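Local coordinates for protein ATP grasp ligase (Microcystis aeruginosa MRC, PDB 5IG9) that probably spends ATP to activate carboxylate side chains of a precursor peptide and join them into ring-closing bonds, as ATP-grasp ligases of microviridin biosynthesis do, at residues W71-R76 against G299-L304; G162-M167 against Q207-K212; T219-Q224 against L275-I280; I225-I230 against Y256-T261. All coordinates share one frame; numbering follows the deposited sequence.

Interaction 1 of 4, residues W71-R76 against G299-L304; sequences WYRRMR and GEFFWL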
# COMPACT_ATOMS: atom_id res chain seq x y z
N TRP A 71 6.74 -16.23 3.89
CA TRP A 71 5.28 -16.32 3.91
C TRP A 71 4.74 -14.98 4.37
O TRP A 71 4.77 -14.66 5.56
CB TRP A 71 4.81 -17.45 4.82
CG TRP A 71 3.34 -17.74 4.66
CD1 TRP A 71 2.55 -17.40 3.60
CD2 TRP A 71 2.50 -18.42 5.60
NE1 TRP A 71 1.26 -17.83 3.82
CE2 TRP A 71 1.21 -18.46 5.04
CE3 TRP A 71 2.71 -19.01 6.85
CZ2 TRP A 71 0.13 -19.06 5.69
CZ3 TRP A 71 1.64 -19.60 7.50
CH2 TRP A 71 0.37 -19.62 6.92
N TYR A 72 4.24 -14.19 3.41
CA TYR A 72 3.69 -12.86 3.69
C TYR A 72 2.27 -13.05 4.21
O TYR A 72 1.28 -12.86 3.51
CB TYR A 72 3.74 -12.00 2.43
CG TYR A 72 3.49 -10.53 2.64
CD1 TYR A 72 4.20 -9.81 3.58
CD2 TYR A 72 2.55 -9.86 1.87
CE1 TYR A 72 3.98 -8.46 3.77
CE2 TYR A 72 2.31 -8.51 2.05
CZ TYR A 72 3.03 -7.81 3.00
OH TYR A 72 2.80 -6.47 3.17
N ARG A 73 2.19 -13.43 5.49
CA ARG A 73 0.93 -13.89 6.09
C ARG A 73 0.16 -12.74 6.73
O ARG A 73 -0.82 -12.24 6.16
CB ARG A 73 1.22 -15.02 7.08
CG ARG A 73 0.13 -15.34 8.09
CD ARG A 73 -1.13 -15.87 7.45
NE ARG A 73 -2.15 -16.13 8.46
CZ ARG A 73 -3.39 -16.52 8.20
NH1 ARG A 73 -3.77 -16.71 6.94
NH2 ARG A 73 -4.24 -16.73 9.19
N ARG A 74 0.59 -12.29 7.92
CA ARG A 74 -0.12 -11.28 8.68
C ARG A 74 0.81 -10.13 9.01
O ARG A 74 1.95 -10.34 9.42
CB ARG A 74 -0.72 -11.86 9.96
CG ARG A 74 -2.24 -11.86 9.98
CD ARG A 74 -2.80 -12.04 8.58
NE ARG A 74 -4.08 -12.73 8.58
CZ ARG A 74 -4.74 -13.06 7.48
NH1 ARG A 74 -4.25 -12.76 6.29
NH2 ARG A 74 -5.90 -13.70 7.56
N MET A 75 0.32 -8.90 8.83
CA MET A 75 1.12 -7.70 9.00
C MET A 75 0.46 -6.80 10.04
O MET A 75 -0.44 -6.03 9.71
CB MET A 75 1.30 -6.97 7.67
CG MET A 75 1.99 -7.80 6.59
SD MET A 75 0.96 -9.11 5.88
CE MET A 75 -0.44 -8.17 5.29
N ARG A 76 0.90 -6.91 11.29
CA ARG A 76 0.38 -6.07 12.36
C ARG A 76 1.50 -5.28 13.02
O ARG A 76 1.77 -5.44 14.21
CB ARG A 76 -0.36 -6.93 13.39
CG ARG A 76 -1.49 -7.76 12.81
CD ARG A 76 -2.52 -6.88 12.13
NE ARG A 76 -3.42 -7.65 11.29
CZ ARG A 76 -4.56 -8.19 11.70
NH1 ARG A 76 -4.96 -8.02 12.96
NH2 ARG A 76 -5.32 -8.88 10.86
N GLY A 299 -6.38 -13.98 2.46
CA GLY A 299 -7.57 -14.49 3.12
C GLY A 299 -7.29 -15.76 3.89
O GLY A 299 -6.34 -16.50 3.62
N GLU A 300 -8.16 -16.02 4.86
CA GLU A 300 -8.00 -17.14 5.77
C GLU A 300 -8.29 -18.46 5.06
O GLU A 300 -8.84 -18.50 3.95
CB GLU A 300 -8.92 -16.99 6.98
CG GLU A 300 -8.44 -15.97 8.00
CD GLU A 300 -7.29 -16.49 8.84
OE1 GLU A 300 -6.91 -17.67 8.66
OE2 GLU A 300 -6.77 -15.72 9.67
N PHE A 301 -7.91 -19.56 5.71
CA PHE A 301 -8.13 -20.87 5.12
C PHE A 301 -8.31 -21.92 6.20
O PHE A 301 -8.79 -23.02 5.92
CB PHE A 301 -6.95 -21.24 4.20
CG PHE A 301 -5.65 -21.49 4.94
CD1 PHE A 301 -5.33 -22.75 5.40
CD2 PHE A 301 -4.74 -20.46 5.13
CE1 PHE A 301 -4.14 -22.99 6.07
CE2 PHE A 301 -3.54 -20.69 5.79
CZ PHE A 301 -3.24 -21.96 6.26
N PHE A 302 -7.93 -21.58 7.44
CA PHE A 302 -7.90 -22.58 8.50
C PHE A 302 -9.28 -23.16 8.78
O PHE A 302 -9.39 -24.34 9.16
CB PHE A 302 -7.30 -21.97 9.77
CG PHE A 302 -8.29 -21.22 10.61
CD1 PHE A 302 -8.66 -19.93 10.27
CD2 PHE A 302 -8.83 -21.80 11.74
CE1 PHE A 302 -9.58 -19.24 11.05
CE2 PHE A 302 -9.74 -21.12 12.51
CZ PHE A 302 -10.11 -19.84 12.17
N TRP A 303 -10.35 -22.38 8.59
CA TRP A 303 -11.68 -22.90 8.89
C TRP A 303 -12.19 -23.84 7.82
O TRP A 303 -13.26 -24.44 8.01
CB TRP A 303 -12.66 -21.75 9.11
CG TRP A 303 -12.67 -20.72 8.03
CD1 TRP A 303 -11.88 -19.60 7.96
CD2 TRP A 303 -13.51 -20.69 6.87
NE1 TRP A 303 -12.18 -18.89 6.83
CE2 TRP A 303 -13.17 -19.53 6.14
CE3 TRP A 303 -14.51 -21.52 6.37
CZ2 TRP A 303 -13.80 -19.19 4.94
CZ3 TRP A 303 -15.14 -21.19 5.18
CH2 TRP A 303 -14.78 -20.03 4.48
N LEU A 304 -11.48 -23.99 6.71
CA LEU A 304 -11.76 -25.03 5.72
C LEU A 304 -10.91 -26.27 5.92
O LEU A 304 -11.16 -27.29 5.27
CB LEU A 304 -11.55 -24.49 4.30
CG LEU A 304 -12.63 -23.58 3.73
CD1 LEU A 304 -12.27 -23.20 2.31
CD2 LEU A 304 -13.98 -24.26 3.78
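W71 and F301 meet edge to edge, CZ2 to CE2 at 4.0 Å, beside a salt-bridge network of R73, R74 and E300, where the Rossmann-like pre-ATP-grasp domain meets the chain leading into helix 302-305. The aromatic side is closely packed: both rings are buried against I317 of helix 313-323, and R73 CB sits 3.9 Å above a face of the W71 indole. The benzo edge of W71 and the F301 ring, both apolar, can fill such a seam. Toward the more open side, where R74 and E300 are partly exposed, charge takes over. R73, its chain leaving opposite its own N (chi1 162°), gives OE1 a nearly straight NH2 bond of 2.9 Å and 177° in the guanidinium plane, on the syn side of OE1 but tilted 35° out of the carboxylate plane, as the two planes are nearly perpendicular; its bond to OE2 is weak and bent. R74 NH2 adds another weak bond to OE2, while V298 O holds its NH1. D11 pairs with R73 NE and would offset the second positive charge, while N12 ND2 gives E300 OE2 a further hydrogen bond. The guanidinium groups overlap, with R74 CZ 3.7 Å above the plane of R73 and over its centre.

Interaction 2 of 4, residues G162-M167 against Q207-K212; sequences GIVTKM and QENIPK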
# COMPACT_ATOMS: atom_id res chain seq x y z
N GLY A 162 -32.57 -5.50 -5.01
CA GLY A 162 -31.96 -4.68 -4.00
C GLY A 162 -30.47 -4.51 -4.21
O GLY A 162 -29.86 -5.10 -5.11
N ILE A 163 -29.87 -3.67 -3.38
CA ILE A 163 -28.42 -3.50 -3.36
C ILE A 163 -27.93 -3.57 -1.93
O ILE A 163 -28.69 -3.37 -0.97
CB ILE A 163 -27.96 -2.18 -4.01
CG1 ILE A 163 -28.42 -0.99 -3.17
CG2 ILE A 163 -28.47 -2.07 -5.45
CD1 ILE A 163 -27.71 0.29 -3.49
N VAL A 164 -26.65 -3.87 -1.78
CA VAL A 164 -25.99 -3.82 -0.49
C VAL A 164 -24.96 -2.69 -0.52
O VAL A 164 -24.74 -2.04 -1.54
CB VAL A 164 -25.32 -5.16 -0.12
CG1 VAL A 164 -26.38 -6.23 0.10
CG2 VAL A 164 -24.34 -5.59 -1.20
N THR A 165 -24.34 -2.45 0.63
CA THR A 165 -23.23 -1.52 0.73
C THR A 165 -22.13 -2.15 1.58
O THR A 165 -22.39 -3.01 2.43
CB THR A 165 -23.64 -0.17 1.33
OG1 THR A 165 -22.59 0.78 1.13
CG2 THR A 165 -23.91 -0.31 2.82
N LYS A 166 -20.90 -1.72 1.33
CA LYS A 166 -19.76 -2.23 2.07
C LYS A 166 -18.63 -1.22 1.97
O LYS A 166 -18.62 -0.34 1.11
CB LYS A 166 -19.31 -3.60 1.56
CG LYS A 166 -18.80 -3.61 0.13
CD LYS A 166 -18.60 -5.03 -0.37
CE LYS A 166 -17.98 -5.07 -1.77
NZ LYS A 166 -16.56 -4.62 -1.79
N MET A 167 -17.67 -1.36 2.88
CA MET A 167 -16.49 -0.51 2.92
C MET A 167 -15.32 -1.23 2.27
O MET A 167 -15.16 -2.45 2.41
CB MET A 167 -16.14 -0.12 4.36
CG MET A 167 -17.25 0.64 5.08
SD MET A 167 -17.41 2.35 4.53
CE MET A 167 -15.99 3.11 5.31
N GLN A 207 -23.27 -2.45 -4.30
CA GLN A 207 -23.23 -3.59 -5.21
C GLN A 207 -24.62 -4.15 -5.44
O GLN A 207 -25.47 -4.14 -4.55
CB GLN A 207 -22.33 -4.71 -4.65
CG GLN A 207 -20.86 -4.52 -4.96
CD GLN A 207 -20.05 -5.77 -4.68
OE1 GLN A 207 -20.42 -6.59 -3.85
NE2 GLN A 207 -18.94 -5.91 -5.39
N GLU A 208 -24.84 -4.65 -6.66
CA GLU A 208 -26.06 -5.38 -6.98
C GLU A 208 -26.20 -6.61 -6.09
O GLU A 208 -25.29 -7.45 -6.02
CB GLU A 208 -26.03 -5.79 -8.46
CG GLU A 208 -27.05 -6.85 -8.86
CD GLU A 208 -26.88 -7.29 -10.31
OE1 GLU A 208 -25.81 -7.00 -10.89
OE2 GLU A 208 -27.80 -7.92 -10.87
N ASN A 209 -27.32 -6.71 -5.40
CA ASN A 209 -27.61 -7.86 -4.54
C ASN A 209 -28.13 -8.98 -5.42
O ASN A 209 -29.28 -8.96 -5.86
CB ASN A 209 -28.61 -7.48 -3.46
CG ASN A 209 -28.77 -8.56 -2.41
OD1 ASN A 209 -28.28 -9.68 -2.57
ND2 ASN A 209 -29.46 -8.23 -1.32
N ILE A 210 -27.28 -9.98 -5.68
CA ILE A 210 -27.61 -11.08 -6.57
C ILE A 210 -28.13 -12.24 -5.72
O ILE A 210 -27.39 -12.74 -4.86
CB ILE A 210 -26.40 -11.52 -7.40
CG1 ILE A 210 -25.96 -10.39 -8.33
CG2 ILE A 210 -26.73 -12.79 -8.18
CD1 ILE A 210 -24.72 -10.70 -9.11
N PRO A 211 -29.36 -12.70 -5.93
CA PRO A 211 -29.84 -13.88 -5.20
C PRO A 211 -29.05 -15.11 -5.58
O PRO A 211 -28.85 -15.41 -6.76
CB PRO A 211 -31.31 -13.99 -5.63
CG PRO A 211 -31.66 -12.63 -6.14
CD PRO A 211 -30.41 -12.12 -6.78
N LYS A 212 -28.58 -15.83 -4.57
CA LYS A 212 -27.63 -16.91 -4.76
C LYS A 212 -28.18 -18.20 -4.18
O LYS A 212 -28.91 -18.20 -3.18
CB LYS A 212 -26.28 -16.58 -4.12
CG LYS A 212 -26.39 -16.14 -2.66
CD LYS A 212 -25.40 -15.05 -2.34
CE LYS A 212 -25.74 -14.35 -1.04
NZ LYS A 212 -25.63 -15.26 0.14
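Q207 O receives the N-H of V164 at 3.0 Å and 159°, a bond lying in the carbonyl plane. The return bond, Q207 N to V164 O at 3.2 Å, comes from above that carbonyl's plane, and together the two make V164 and Q207 an antiparallel hydrogen-bonded pair. Beyond I163 and E208, a non-hydrogen-bonded pair whose side chains diverge, N209 N bonds to G162 O at 3.0 Å and carries the pairing past the end of strand 204-208. Glycine fits position 162, since at its backbone angles a CB would jam against the preceding carbonyl oxygen. V164 joins the side chains on its face of the sheet: CG2 rests 4.1 Å from Q207 CB, and CG1 meets N209 ND2 at 3.9 Å. A first torsion of -171° in N209 brings its amide to that methyl. Replacing V164 with an alanine would remove both methyl branches and would probably leave the N209 amide freer to turn and Q207 CB less covered. Farther along, the long aliphatic chain of K166 lays CE 3.5 Å from Q207 OE1; the glutamine's NE2 is instead bonded to T142 OG1. Such a mix of branched and polar side chains suits a partly exposed surface of a sheet. I163, by contrast, is buried against F154 and A155 of helix 148-157. Strand 204-208 lies between strands 163-166 and 142-145, in a four-stranded antiparallel sheet consistent with the smaller lobe of an ATP-grasp fold.

Interaction 3 of 4, residues T219-Q224 against L275-I280; sequences TIVGEQ and LNYGAI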
# COMPACT_ATOMS: atom_id res chain seq x y z
N THR A 219 -9.83 -21.55 -2.52
CA THR A 219 -8.47 -21.30 -2.06
C THR A 219 -7.50 -21.91 -3.07
O THR A 219 -7.57 -23.11 -3.34
CB THR A 219 -8.24 -21.88 -0.67
OG1 THR A 219 -9.26 -21.41 0.22
CG2 THR A 219 -6.89 -21.45 -0.14
N ILE A 220 -6.62 -21.09 -3.62
CA ILE A 220 -5.68 -21.51 -4.65
C ILE A 220 -4.27 -21.41 -4.08
O ILE A 220 -3.89 -20.37 -3.54
CB ILE A 220 -5.82 -20.66 -5.92
CG1 ILE A 220 -7.21 -20.85 -6.53
CG2 ILE A 220 -4.73 -21.02 -6.92
CD1 ILE A 220 -7.48 -19.96 -7.71
N VAL A 221 -3.50 -22.49 -4.22
CA VAL A 221 -2.10 -22.53 -3.81
C VAL A 221 -1.29 -22.96 -5.03
O VAL A 221 -1.28 -24.14 -5.39
CB VAL A 221 -1.85 -23.48 -2.64
CG1 VAL A 221 -0.42 -23.32 -2.14
CG2 VAL A 221 -2.85 -23.22 -1.52
N GLY A 222 -0.61 -22.00 -5.66
CA GLY A 222 0.09 -22.29 -6.90
C GLY A 222 -0.90 -22.47 -8.04
O GLY A 222 -1.45 -21.49 -8.55
N GLU A 223 -1.14 -23.72 -8.43
CA GLU A 223 -2.18 -24.04 -9.40
C GLU A 223 -3.12 -25.12 -8.87
O GLU A 223 -3.86 -25.73 -9.65
CB GLU A 223 -1.57 -24.47 -10.74
CG GLU A 223 -0.85 -23.35 -11.47
CD GLU A 223 -0.43 -23.73 -12.88
OE1 GLU A 223 -0.07 -24.90 -13.10
OE2 GLU A 223 -0.47 -22.85 -13.76
N GLN A 224 -3.10 -25.36 -7.56
CA GLN A 224 -4.00 -26.30 -6.91
C GLN A 224 -5.21 -25.54 -6.38
O GLN A 224 -5.05 -24.54 -5.67
CB GLN A 224 -3.29 -27.04 -5.78
CG GLN A 224 -4.05 -28.23 -5.24
CD GLN A 224 -3.18 -29.09 -4.34
OE1 GLN A 224 -2.04 -28.75 -4.04
NE2 GLN A 224 -3.72 -30.23 -3.92
N LEU A 275 0.05 -13.90 -8.25
CA LEU A 275 -0.15 -14.53 -6.95
C LEU A 275 -0.00 -16.04 -7.04
O LEU A 275 -0.36 -16.66 -8.05
CB LEU A 275 -1.54 -14.18 -6.39
CG LEU A 275 -1.80 -12.71 -6.09
CD1 LEU A 275 -3.18 -12.53 -5.48
CD2 LEU A 275 -0.73 -12.14 -5.18
N ASN A 276 0.54 -16.62 -5.98
CA ASN A 276 0.53 -18.07 -5.80
C ASN A 276 -0.33 -18.50 -4.61
O ASN A 276 -0.38 -19.69 -4.30
CB ASN A 276 1.96 -18.61 -5.64
CG ASN A 276 2.68 -18.73 -6.98
OD1 ASN A 276 2.22 -19.43 -7.88
ND2 ASN A 276 3.81 -18.05 -7.10
N TYR A 277 -0.99 -17.56 -3.94
CA TYR A 277 -2.02 -17.87 -2.96
C TYR A 277 -3.15 -16.86 -3.11
O TYR A 277 -2.91 -15.70 -3.43
CB TYR A 277 -1.50 -17.85 -1.51
CG TYR A 277 -2.60 -18.01 -0.48
CD1 TYR A 277 -3.04 -19.27 -0.09
CD2 TYR A 277 -3.21 -16.90 0.09
CE1 TYR A 277 -4.05 -19.41 0.85
CE2 TYR A 277 -4.22 -17.03 1.03
CZ TYR A 277 -4.64 -18.29 1.40
OH TYR A 277 -5.64 -18.44 2.33
N GLY A 278 -4.38 -17.32 -2.87
CA GLY A 278 -5.53 -16.44 -2.94
C GLY A 278 -6.80 -17.07 -2.43
O GLY A 278 -7.09 -18.23 -2.72
N ALA A 279 -7.58 -16.31 -1.66
CA ALA A 279 -8.90 -16.74 -1.22
C ALA A 279 -9.94 -16.00 -2.04
O ALA A 279 -10.08 -14.78 -1.93
CB ALA A 279 -9.09 -16.49 0.28
N ILE A 280 -10.67 -16.74 -2.88
CA ILE A 280 -11.61 -16.18 -3.84
C ILE A 280 -13.02 -16.48 -3.38
O ILE A 280 -13.33 -17.60 -2.95
CB ILE A 280 -11.36 -16.74 -5.25
CG1 ILE A 280 -9.92 -16.47 -5.68
CG2 ILE A 280 -12.35 -16.14 -6.25
CD1 ILE A 280 -9.61 -16.92 -7.08
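N276 O takes the N-H of G222 at 2.7 Å and 167°, opening an antiparallel strand pair in the five-stranded sheet of the ATP-grasp ligase. G222 belongs to the two-residue turn of a beta-hairpin, where its positive phi suits a residue without a side chain. The backbone N of N276 is held in turn by D114 OD1. Next comes Y277, in a non-hydrogen-bonded pair with V221. Its first torsion, 173°, swings the ring out opposite its own N and past T219, whose CG2 lies 3.6 Å from CE1; V221 CG2 stands at the ring edge. The hydroxyl of Y277 ends at G299 O, so the tyrosine combines a packed ring with a polar tip that has a partner. G278 follows, bonded both ways to I220: its O accepts I220 N at 3.0 Å and its N gives to I220 O, both in the carbonyl planes. A279 pairs with T219 without hydrogen bonds, and its small methyl sits on the same face as Y277. I280 closes the walk on the other face, the one packed by helix 260-273. There two branched, apolar chains suit a buried layer: the I280 CD1 methyl lies 3.8 Å from I220 CD1, with L266 touching both side chains.

Interaction 4 of 4, residues I225-I230 against Y256-T261; sequences IFTAAI and YDLPKT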
# COMPACT_ATOMS: atom_id res chain seq x y z
N ILE A 225 -6.41 -26.02 -6.72
CA ILE A 225 -7.64 -25.29 -6.47
C ILE A 225 -8.49 -26.08 -5.49
O ILE A 225 -8.93 -27.19 -5.80
CB ILE A 225 -8.42 -25.02 -7.77
CG1 ILE A 225 -7.49 -24.40 -8.81
CG2 ILE A 225 -9.61 -24.12 -7.50
CD1 ILE A 225 -8.14 -24.17 -10.14
N PHE A 226 -8.74 -25.49 -4.32
CA PHE A 226 -9.61 -26.07 -3.30
C PHE A 226 -10.92 -25.29 -3.29
O PHE A 226 -10.96 -24.14 -2.85
CB PHE A 226 -8.95 -26.04 -1.92
CG PHE A 226 -7.61 -26.70 -1.87
CD1 PHE A 226 -6.46 -25.99 -2.14
CD2 PHE A 226 -7.50 -28.04 -1.52
CE1 PHE A 226 -5.22 -26.60 -2.09
CE2 PHE A 226 -6.27 -28.65 -1.46
CZ PHE A 226 -5.12 -27.93 -1.75
N THR A 227 -11.99 -25.93 -3.76
CA THR A 227 -13.29 -25.29 -3.89
C THR A 227 -14.26 -25.88 -2.87
O THR A 227 -14.44 -27.10 -2.81
CB THR A 227 -13.86 -25.46 -5.30
OG1 THR A 227 -12.94 -24.92 -6.25
CG2 THR A 227 -15.19 -24.73 -5.42
N ALA A 228 -14.88 -25.00 -2.08
CA ALA A 228 -15.86 -25.40 -1.08
C ALA A 228 -17.15 -24.61 -1.29
O ALA A 228 -17.11 -23.42 -1.61
CB ALA A 228 -15.32 -25.17 0.33
N ALA A 229 -18.29 -25.28 -1.10
CA ALA A 229 -19.59 -24.67 -1.32
C ALA A 229 -20.47 -24.87 -0.09
O ALA A 229 -20.29 -25.83 0.67
CB ALA A 229 -20.29 -25.25 -2.55
N ILE A 230 -21.42 -23.96 0.10
CA ILE A 230 -22.39 -24.05 1.17
C ILE A 230 -23.71 -23.49 0.68
O ILE A 230 -23.75 -22.48 -0.03
CB ILE A 230 -21.91 -23.32 2.45
CG1 ILE A 230 -22.88 -23.55 3.60
CG2 ILE A 230 -21.74 -21.83 2.20
CD1 ILE A 230 -22.40 -22.97 4.91
N TYR A 256 -16.69 -29.09 -3.83
CA TYR A 256 -17.44 -28.66 -5.00
C TYR A 256 -16.51 -28.66 -6.20
O TYR A 256 -15.34 -28.30 -6.08
CB TYR A 256 -18.06 -27.27 -4.78
CG TYR A 256 -19.02 -26.81 -5.86
CD1 TYR A 256 -18.55 -26.20 -7.02
CD2 TYR A 256 -20.39 -26.96 -5.71
CE1 TYR A 256 -19.42 -25.77 -8.00
CE2 TYR A 256 -21.27 -26.53 -6.68
CZ TYR A 256 -20.77 -25.94 -7.83
OH TYR A 256 -21.64 -25.51 -8.80
N ASP A 257 -17.04 -29.07 -7.35
CA ASP A 257 -16.26 -29.14 -8.58
C ASP A 257 -16.63 -27.96 -9.47
O ASP A 257 -17.72 -27.92 -10.05
CB ASP A 257 -16.50 -30.46 -9.31
CG ASP A 257 -15.88 -31.65 -8.59
OD1 ASP A 257 -14.77 -31.50 -8.03
OD2 ASP A 257 -16.50 -32.74 -8.59
N LEU A 258 -15.73 -26.99 -9.57
CA LEU A 258 -15.92 -25.89 -10.49
C LEU A 258 -15.88 -26.39 -11.94
O LEU A 258 -15.20 -27.37 -12.24
CB LEU A 258 -14.83 -24.83 -10.30
CG LEU A 258 -14.90 -23.91 -9.09
CD1 LEU A 258 -13.65 -23.04 -9.02
CD2 LEU A 258 -16.15 -23.06 -9.15
N PRO A 259 -16.61 -25.74 -12.84
CA PRO A 259 -16.38 -25.97 -14.27
C PRO A 259 -14.93 -25.67 -14.62
O PRO A 259 -14.33 -24.72 -14.10
CB PRO A 259 -17.35 -25.00 -14.94
CG PRO A 259 -18.43 -24.78 -13.93
CD PRO A 259 -17.74 -24.82 -12.60
N LYS A 260 -14.35 -26.48 -15.51
CA LYS A 260 -12.96 -26.27 -15.89
C LYS A 260 -12.74 -24.90 -16.52
O LYS A 260 -11.61 -24.40 -16.50
CB LYS A 260 -12.49 -27.37 -16.85
CG LYS A 260 -12.93 -27.17 -18.29
CD LYS A 260 -12.04 -27.95 -19.26
CE LYS A 260 -10.66 -27.31 -19.38
NZ LYS A 260 -9.83 -28.00 -20.41
N THR A 261 -13.79 -24.29 -17.07
CA THR A 261 -13.67 -22.94 -17.60
C THR A 261 -13.50 -21.92 -16.49
O THR A 261 -12.66 -21.01 -16.59
CB THR A 261 -14.89 -22.60 -18.46
OG1 THR A 261 -14.99 -23.53 -19.54
CG2 THR A 261 -14.77 -21.19 -19.01
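T227 fills the bend between Y256 and L258 at the edge of the five-stranded antiparallel sheet, where the chain leaves the short edge strand 254-255, beside strand 224-231, and heads into helix 260-273. It has the most surface buried here, with Y256 close behind and L258 third. Its two branches divide the work. OG1 faces L258 CD1 at 3.4 Å, a packing contact, while CG2 lies 3.8 Å from L258 CG and also touches the tyrosine side chain. The compact, beta-branched threonine packs on the Y256 backbone as well. Backbone pairing is slight: Y256 N gives T227 O one weak, bent bond of 3.2 Å and 133°. With a glycine in place of T227 both branches would be gone, and L258 CD1 would probably lose its nearest neighbour across the contact and be freer to shift. Y256 starts toward the strand, but a first torsion of -172° leads its ring off past A229, whose CB touches CD2 at 3.6 Å. A small alanine leaves room for this broad ring, and the phenol ends in a hydrogen bond between its OH and that of Y290. L258 points toward the strand, and its CD1 also grazes I225 CG2. P259 then occupies the helix N-cap position. I225, T227 and A229 therefore form the face of strand 224-231 turned to this incoming chain, whereas F226 and A228 point away from it, toward P312, F311 and W253; L258 continues the apolar layer between I218 of strand 214-221 and L266 of the helix.

Overall arrangement
Interactions 1, 3 and 4 are buried, whereas interaction 2 lies at the surface, about 20 Å between its centre and that of the chain. Interactions 3 and 4 share one five-stranded sheet: strands 214-221 and 224-231 are neighbours in it, joined by the backbone bond of F226 N to T219 O, and helix 260-273 packs near both. Interaction 2 belongs to the separate four-stranded sheet and touches none of the others. Chemistry follows place: charge is concentrated in interaction 1, where two domains meet; interactions 2 and 3 rest on regular strand pairing, and interaction 4 mostly on apolar packing. L304 of interaction 1 also packs on A228 of interaction 4.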